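Local structure of Csm3 (Thermoplasma volcanium, 6AE2) at residues Y65-I78 against A130-R144. The protein is a subunit of the type III-A CRISPR-Cas effector complex that probably binds crRNA and may cleave target RNA. Sequence-based numbering, arbitrary orientation.
Sequences YLINNVEPCDLPYI and AFLDDGHIKSAEDAR
I78 and A130 form an antiparallel hydrogen-bonded pair: I78 N to A130 O and A130 N to I78 O are both 2.9 Å. Past Y77 and F131 the backbones draw apart, and P76 O no longer reaches L132 N. The Y65 hydroxyl sits between these two atoms, where a direct backbone bond would otherwise be expected: Y65 OH accepts a hydrogen bond from L132 N at 3.0 Å, nearly straight at 167°, and is weakly bonded to P76 O at 2.7 Å. L132 CD1 lies over one face of the Y65 ring, while the hydroxyl meets the F131 ring at its edge. Strands 71-78 and 125-132 are neighbours in the antiparallel sheet of this RAMP-superfamily protein; strands 62-67 and 71-78 are joined through a type II turn from L66 to N69, followed by a classic beta bulge in which V70 and E71 both face I67. Apolar packing joins this hairpin to helix 140-143. A143 CB touches both L75 CD2 (3.5 Å) and C73 SG (3.6 Å), which approach it from directions about at right angles, and A140 CB also lies against the sulfur. I67 CD1 meets I137 CG2 at 3.7 Å, and I67 CG2 rests on the backbone of S139, whose OG caps the helix by accepting a hydrogen bond from D142 N.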
loop_
_atom_site.group_PDB
_atom_site.type_symbol
_atom_site.label_atom_id
_atom_site.label_comp_id
_atom_site.label_asym_id
_atom_site.label_seq_id
_atom_site.Cartn_x
_atom_site.Cartn_y
_atom_site.Cartn_z
ATOM N N TYR A 65 -4.461 -7.616 -23.049
ATOM C CA TYR A 65 -3.676 -8.830 -22.903
ATOM C C TYR A 65 -4.315 -9.935 -23.728
ATOM O O TYR A 65 -5.532 -9.948 -23.939
ATOM C CB TYR A 65 -3.590 -9.306 -21.445
ATOM C CG TYR A 65 -2.816 -8.420 -20.491
ATOM C CD1 TYR A 65 -3.233 -7.125 -20.212
ATOM C CD2 TYR A 65 -1.682 -8.897 -19.844
ATOM C CE1 TYR A 65 -2.535 -6.323 -19.326
ATOM C CE2 TYR A 65 -0.975 -8.101 -18.958
ATOM C CZ TYR A 65 -1.407 -6.815 -18.702
ATOM O OH TYR A 65 -0.708 -6.021 -17.820
ATOM N N LEU A 66 -3.490 -10.870 -24.187
ATOM C CA LEU A 66 -3.967 -12.111 -24.791
ATOM C C LEU A 66 -3.857 -13.186 -23.714
ATOM O O LEU A 66 -2.781 -13.743 -23.484
ATOM C CB LEU A 66 -3.164 -12.459 -26.040
ATOM C CG LEU A 66 -3.781 -13.482 -26.994
ATOM C CD1 LEU A 66 -4.739 -12.802 -27.956
ATOM C CD2 LEU A 66 -2.692 -14.213 -27.762
ATOM N N ILE A 67 -4.974 -13.461 -23.043
ATOM C CA ILE A 67 -4.992 -14.339 -21.879
ATOM C C ILE A 67 -5.065 -15.787 -22.338
ATOM O O ILE A 67 -5.896 -16.142 -23.183
ATOM C CB ILE A 67 -6.168 -13.989 -20.952
ATOM C CG1 ILE A 67 -5.838 -12.730 -20.150
ATOM C CG2 ILE A 67 -6.496 -15.150 -20.018
ATOM C CD1 ILE A 67 -4.407 -12.689 -19.644
ATOM N N ASN A 68 -4.189 -16.625 -21.775
ATOM C CA ASN A 68 -4.053 -18.037 -22.133
ATOM C C ASN A 68 -3.663 -18.216 -23.598
ATOM O O ASN A 68 -3.810 -19.311 -24.149
ATOM C CB ASN A 68 -5.334 -18.828 -21.823
ATOM C CG ASN A 68 -5.103 -20.335 -21.791
ATOM O OD1 ASN A 68 -3.971 -20.798 -21.650
ATOM N ND2 ASN A 68 -6.179 -21.105 -21.939
ATOM N N ASN A 69 -3.157 -17.153 -24.230
ATOM C CA ASN A 69 -2.776 -17.156 -25.642
ATOM C C ASN A 69 -3.994 -17.317 -26.555
ATOM O O ASN A 69 -3.876 -17.789 -27.688
ATOM C CB ASN A 69 -1.725 -18.241 -25.929
ATOM C CG ASN A 69 -0.944 -17.985 -27.203
ATOM O OD1 ASN A 69 -0.600 -16.846 -27.520
ATOM N ND2 ASN A 69 -0.650 -19.052 -27.939
ATOM N N VAL A 70 -5.174 -16.914 -26.071
ATOM C CA VAL A 70 -6.421 -17.049 -26.820
ATOM C C VAL A 70 -7.203 -15.746 -26.773
ATOM O O VAL A 70 -7.488 -15.130 -27.807
ATOM C CB VAL A 70 -7.310 -18.180 -26.261
ATOM C CG1 VAL A 70 -8.297 -18.668 -27.326
ATOM C CG2 VAL A 70 -6.497 -19.308 -25.653
ATOM N N GLU A 71 -7.559 -15.335 -25.558
ATOM C CA GLU A 71 -8.669 -14.429 -25.315
ATOM C C GLU A 71 -8.174 -13.010 -25.089
ATOM O O GLU A 71 -7.453 -12.757 -24.111
ATOM C CB GLU A 71 -9.475 -14.912 -24.110
ATOM C CG GLU A 71 -10.894 -14.380 -24.043
ATOM C CD GLU A 71 -11.698 -14.686 -25.293
ATOM O OE1 GLU A 71 -11.550 -15.794 -25.854
ATOM O OE2 GLU A 71 -12.486 -13.814 -25.713
ATOM N N PRO A 72 -8.529 -12.063 -25.956
ATOM C CA PRO A 72 -8.194 -10.659 -25.690
ATOM C C PRO A 72 -8.917 -10.168 -24.444
ATOM O O PRO A 72 -10.118 -10.394 -24.276
ATOM C CB PRO A 72 -8.674 -9.929 -26.951
ATOM C CG PRO A 72 -9.683 -10.853 -27.564
ATOM C CD PRO A 72 -9.200 -12.236 -27.255
ATOM N N CYS A 73 -8.172 -9.497 -23.571
ATOM C CA CYS A 73 -8.715 -9.017 -22.311
ATOM C C CYS A 73 -8.025 -7.714 -21.939
ATOM O O CYS A 73 -6.801 -7.600 -22.048
ATOM C CB CYS A 73 -8.525 -10.055 -21.201
ATOM S SG CYS A 73 -9.713 -9.944 -19.855
ATOM N N ASP A 74 -8.814 -6.736 -21.509
ATOM C CA ASP A 74 -8.282 -5.490 -20.975
ATOM C C ASP A 74 -7.964 -5.700 -19.501
ATOM O O ASP A 74 -8.850 -6.051 -18.716
ATOM C CB ASP A 74 -9.281 -4.349 -21.160
ATOM C CG ASP A 74 -9.350 -3.864 -22.595
ATOM O OD1 ASP A 74 -8.403 -4.143 -23.362
ATOM O OD2 ASP A 74 -10.349 -3.207 -22.958
ATOM N N LEU A 75 -6.710 -5.496 -19.124
ATOM C CA LEU A 75 -6.246 -5.790 -17.781
ATOM C C LEU A 75 -5.312 -4.687 -17.316
ATOM O O LEU A 75 -4.726 -3.975 -18.142
ATOM C CB LEU A 75 -5.533 -7.148 -17.726
ATOM C CG LEU A 75 -6.389 -8.411 -17.654
ATOM C CD1 LEU A 75 -5.568 -9.617 -18.109
ATOM C CD2 LEU A 75 -6.905 -8.597 -16.233
ATOM N N PRO A 76 -5.154 -4.513 -16.004
ATOM C CA PRO A 76 -4.288 -3.442 -15.500
ATOM C C PRO A 76 -2.838 -3.609 -15.929
ATOM O O PRO A 76 -2.359 -4.718 -16.184
ATOM C CB PRO A 76 -4.422 -3.565 -13.978
ATOM C CG PRO A 76 -5.736 -4.210 -13.771
ATOM C CD PRO A 76 -5.903 -5.166 -14.915
ATOM N N TYR A 77 -2.148 -2.477 -16.017
ATOM C CA TYR A 77 -0.697 -2.438 -16.086
ATOM C C TYR A 77 -0.232 -1.230 -15.287
ATOM O O TYR A 77 -1.006 -0.310 -15.012
ATOM C CB TYR A 77 -0.180 -2.380 -17.532
ATOM C CG TYR A 77 -0.280 -1.024 -18.200
ATOM C CD1 TYR A 77 -1.429 -0.649 -18.882
ATOM C CD2 TYR A 77 0.783 -0.127 -18.165
ATOM C CE1 TYR A 77 -1.524 0.584 -19.500
ATOM C CE2 TYR A 77 0.694 1.111 -18.776
ATOM C CZ TYR A 77 -0.460 1.458 -19.443
ATOM O OH TYR A 77 -0.553 2.685 -20.056
ATOM N N ILE A 78 1.037 -1.242 -14.899
ATOM C CA ILE A 78 1.608 -0.164 -14.101
ATOM C C ILE A 78 2.488 0.681 -15.019
ATOM O O ILE A 78 3.545 0.212 -15.469
ATOM C CB ILE A 78 2.398 -0.697 -12.899
ATOM C CG1 ILE A 78 1.473 -1.478 -11.966
ATOM C CG2 ILE A 78 3.049 0.449 -12.146
ATOM C CD1 ILE A 78 2.110 -1.844 -10.640
ATOM N N ALA A 130 5.123 -1.997 -16.504
ATOM C CA ALA A 130 5.090 -3.338 -15.941
ATOM C C ALA A 130 3.734 -3.975 -16.213
ATOM O O ALA A 130 2.691 -3.325 -16.081
ATOM C CB ALA A 130 5.369 -3.313 -14.438
ATOM N N PHE A 131 3.752 -5.249 -16.587
ATOM C CA PHE A 131 2.543 -5.951 -16.981
ATOM C C PHE A 131 2.331 -7.178 -16.104
ATOM O O PHE A 131 3.267 -7.700 -15.488
ATOM C CB PHE A 131 2.606 -6.341 -18.459
ATOM C CG PHE A 131 2.837 -5.170 -19.366
ATOM C CD1 PHE A 131 1.800 -4.304 -19.675
ATOM C CD2 PHE A 131 4.098 -4.909 -19.878
ATOM C CE1 PHE A 131 2.010 -3.209 -20.496
ATOM C CE2 PHE A 131 4.315 -3.817 -20.704
ATOM C CZ PHE A 131 3.271 -2.965 -21.011
ATOM N N LEU A 132 1.077 -7.627 -16.056
ATOM C CA LEU A 132 0.687 -8.719 -15.173
ATOM C C LEU A 132 1.502 -9.975 -15.435
ATOM O O LEU A 132 1.585 -10.452 -16.570
ATOM C CB LEU A 132 -0.799 -9.037 -15.349
ATOM C CG LEU A 132 -1.836 -8.176 -14.631
ATOM C CD1 LEU A 132 -3.222 -8.402 -15.222
ATOM C CD2 LEU A 132 -1.834 -8.473 -13.146
ATOM N N ASP A 133 2.102 -10.506 -14.375
ATOM C CA ASP A 133 2.525 -11.895 -14.383
ATOM C C ASP A 133 1.262 -12.725 -14.553
ATOM O O ASP A 133 0.546 -12.975 -13.576
ATOM C CB ASP A 133 3.269 -12.241 -13.084
ATOM C CG ASP A 133 3.635 -13.727 -12.964
ATOM O OD1 ASP A 133 4.606 -14.029 -12.242
ATOM O OD2 ASP A 133 2.966 -14.598 -13.558
ATOM N N ASP A 134 0.959 -13.132 -15.786
ATOM C CA ASP A 134 -0.202 -13.987 -16.030
ATOM C C ASP A 134 0.211 -15.449 -15.843
ATOM O O ASP A 134 0.244 -16.260 -16.770
ATOM C CB ASP A 134 -0.804 -13.714 -17.405
ATOM C CG ASP A 134 0.218 -13.733 -18.519
ATOM O OD1 ASP A 134 1.428 -13.795 -18.222
ATOM O OD2 ASP A 134 -0.198 -13.675 -19.697
ATOM N N GLY A 135 0.524 -15.772 -14.587
ATOM C CA GLY A 135 0.948 -17.108 -14.207
ATOM C C GLY A 135 -0.172 -17.998 -13.713
ATOM O O GLY A 135 -0.152 -19.218 -13.905
ATOM N N HIS A 136 -1.161 -17.400 -13.074
ATOM C CA HIS A 136 -2.338 -18.135 -12.650
ATOM C C HIS A 136 -3.588 -17.497 -13.235
ATOM O O HIS A 136 -4.650 -17.501 -12.620
ATOM C CB HIS A 136 -2.384 -18.213 -11.126
ATOM C CG HIS A 136 -1.204 -18.920 -10.529
ATOM N ND1 HIS A 136 -0.826 -20.183 -10.928
ATOM C CD2 HIS A 136 -0.322 -18.546 -9.570
ATOM C CE1 HIS A 136 0.236 -20.559 -10.237
ATOM N NE2 HIS A 136 0.561 -19.585 -9.405
ATOM N N ILE A 137 -3.439 -16.921 -14.422
ATOM C CA ILE A 137 -4.505 -16.236 -15.139
ATOM C C ILE A 137 -4.695 -17.004 -16.445
ATOM O O ILE A 137 -3.964 -16.786 -17.421
ATOM C CB ILE A 137 -4.184 -14.752 -15.393
ATOM C CG1 ILE A 137 -4.041 -13.940 -14.087
ATOM C CG2 ILE A 137 -5.241 -14.115 -16.297
ATOM C CD1 ILE A 137 -2.682 -14.006 -13.444
ATOM N N LYS A 138 -5.668 -17.926 -16.458
ATOM C CA LYS A 138 -5.921 -18.802 -17.598
ATOM C C LYS A 138 -7.245 -18.580 -18.309
ATOM O O LYS A 138 -7.555 -19.344 -19.228
ATOM C CB LYS A 138 -5.882 -20.280 -17.186
ATOM C CG LYS A 138 -4.602 -21.038 -17.536
ATOM C CD LYS A 138 -3.342 -20.172 -17.420
ATOM C CE LYS A 138 -2.878 -20.011 -15.975
ATOM N NZ LYS A 138 -1.657 -19.157 -15.889
ATOM N N SER A 139 -8.059 -17.618 -17.883
ATOM C CA SER A 139 -9.318 -17.333 -18.562
ATOM C C SER A 139 -9.707 -15.896 -18.255
ATOM O O SER A 139 -9.353 -15.362 -17.201
ATOM C CB SER A 139 -10.441 -18.295 -18.141
ATOM O OG SER A 139 -11.171 -17.789 -17.035
ATOM N N ALA A 140 -10.441 -15.276 -19.186
ATOM C CA ALA A 140 -10.807 -13.868 -19.043
ATOM C C ALA A 140 -11.634 -13.597 -17.789
ATOM O O ALA A 140 -11.688 -12.450 -17.333
ATOM C CB ALA A 140 -11.573 -13.394 -20.280
ATOM N N GLU A 141 -12.283 -14.617 -17.225
ATOM C CA GLU A 141 -12.983 -14.415 -15.963
ATOM C C GLU A 141 -12.022 -14.486 -14.781
ATOM O O GLU A 141 -12.193 -13.759 -13.796
ATOM C CB GLU A 141 -14.108 -15.435 -15.807
ATOM C CG GLU A 141 -15.389 -14.832 -15.257
ATOM C CD GLU A 141 -15.379 -14.711 -13.744
ATOM O OE1 GLU A 141 -15.653 -13.603 -13.238
ATOM O OE2 GLU A 141 -15.106 -15.721 -13.059
ATOM N N ASP A 142 -11.006 -15.354 -14.859
ATOM C CA ASP A 142 -9.901 -15.288 -13.907
ATOM C C ASP A 142 -9.201 -13.938 -13.968
ATOM O O ASP A 142 -8.623 -13.492 -12.970
ATOM C CB ASP A 142 -8.881 -16.395 -14.186
ATOM C CG ASP A 142 -9.383 -17.771 -13.807
ATOM O OD1 ASP A 142 -10.189 -17.875 -12.860
ATOM O OD2 ASP A 142 -8.955 -18.754 -14.453
ATOM N N ALA A 143 -9.239 -13.285 -15.132
ATOM C CA ALA A 143 -8.524 -12.040 -15.376
ATOM C C ALA A 143 -8.918 -10.960 -14.379
ATOM O O ALA A 143 -8.150 -10.660 -13.464
ATOM C CB ALA A 143 -8.769 -11.554 -16.806
ATOM N N ARG A 144 -10.109 -10.379 -14.532
ATOM C CA ARG A 144 -10.537 -9.239 -13.730
ATOM C C ARG A 144 -11.159 -9.631 -12.392
ATOM O O ARG A 144 -11.832 -8.805 -11.766
ATOM C CB ARG A 144 -11.500 -8.361 -14.529
ATOM C CG ARG A 144 -11.032 -8.186 -15.962
ATOM C CD ARG A 144 -10.128 -6.966 -16.107
ATOM N NE ARG A 144 -10.746 -5.696 -15.728
ATOM C CZ ARG A 144 -10.403 -4.530 -16.269
ATOM N NH1 ARG A 144 -9.456 -4.488 -17.190
ATOM N NH2 ARG A 144 -10.996 -3.408 -15.898
#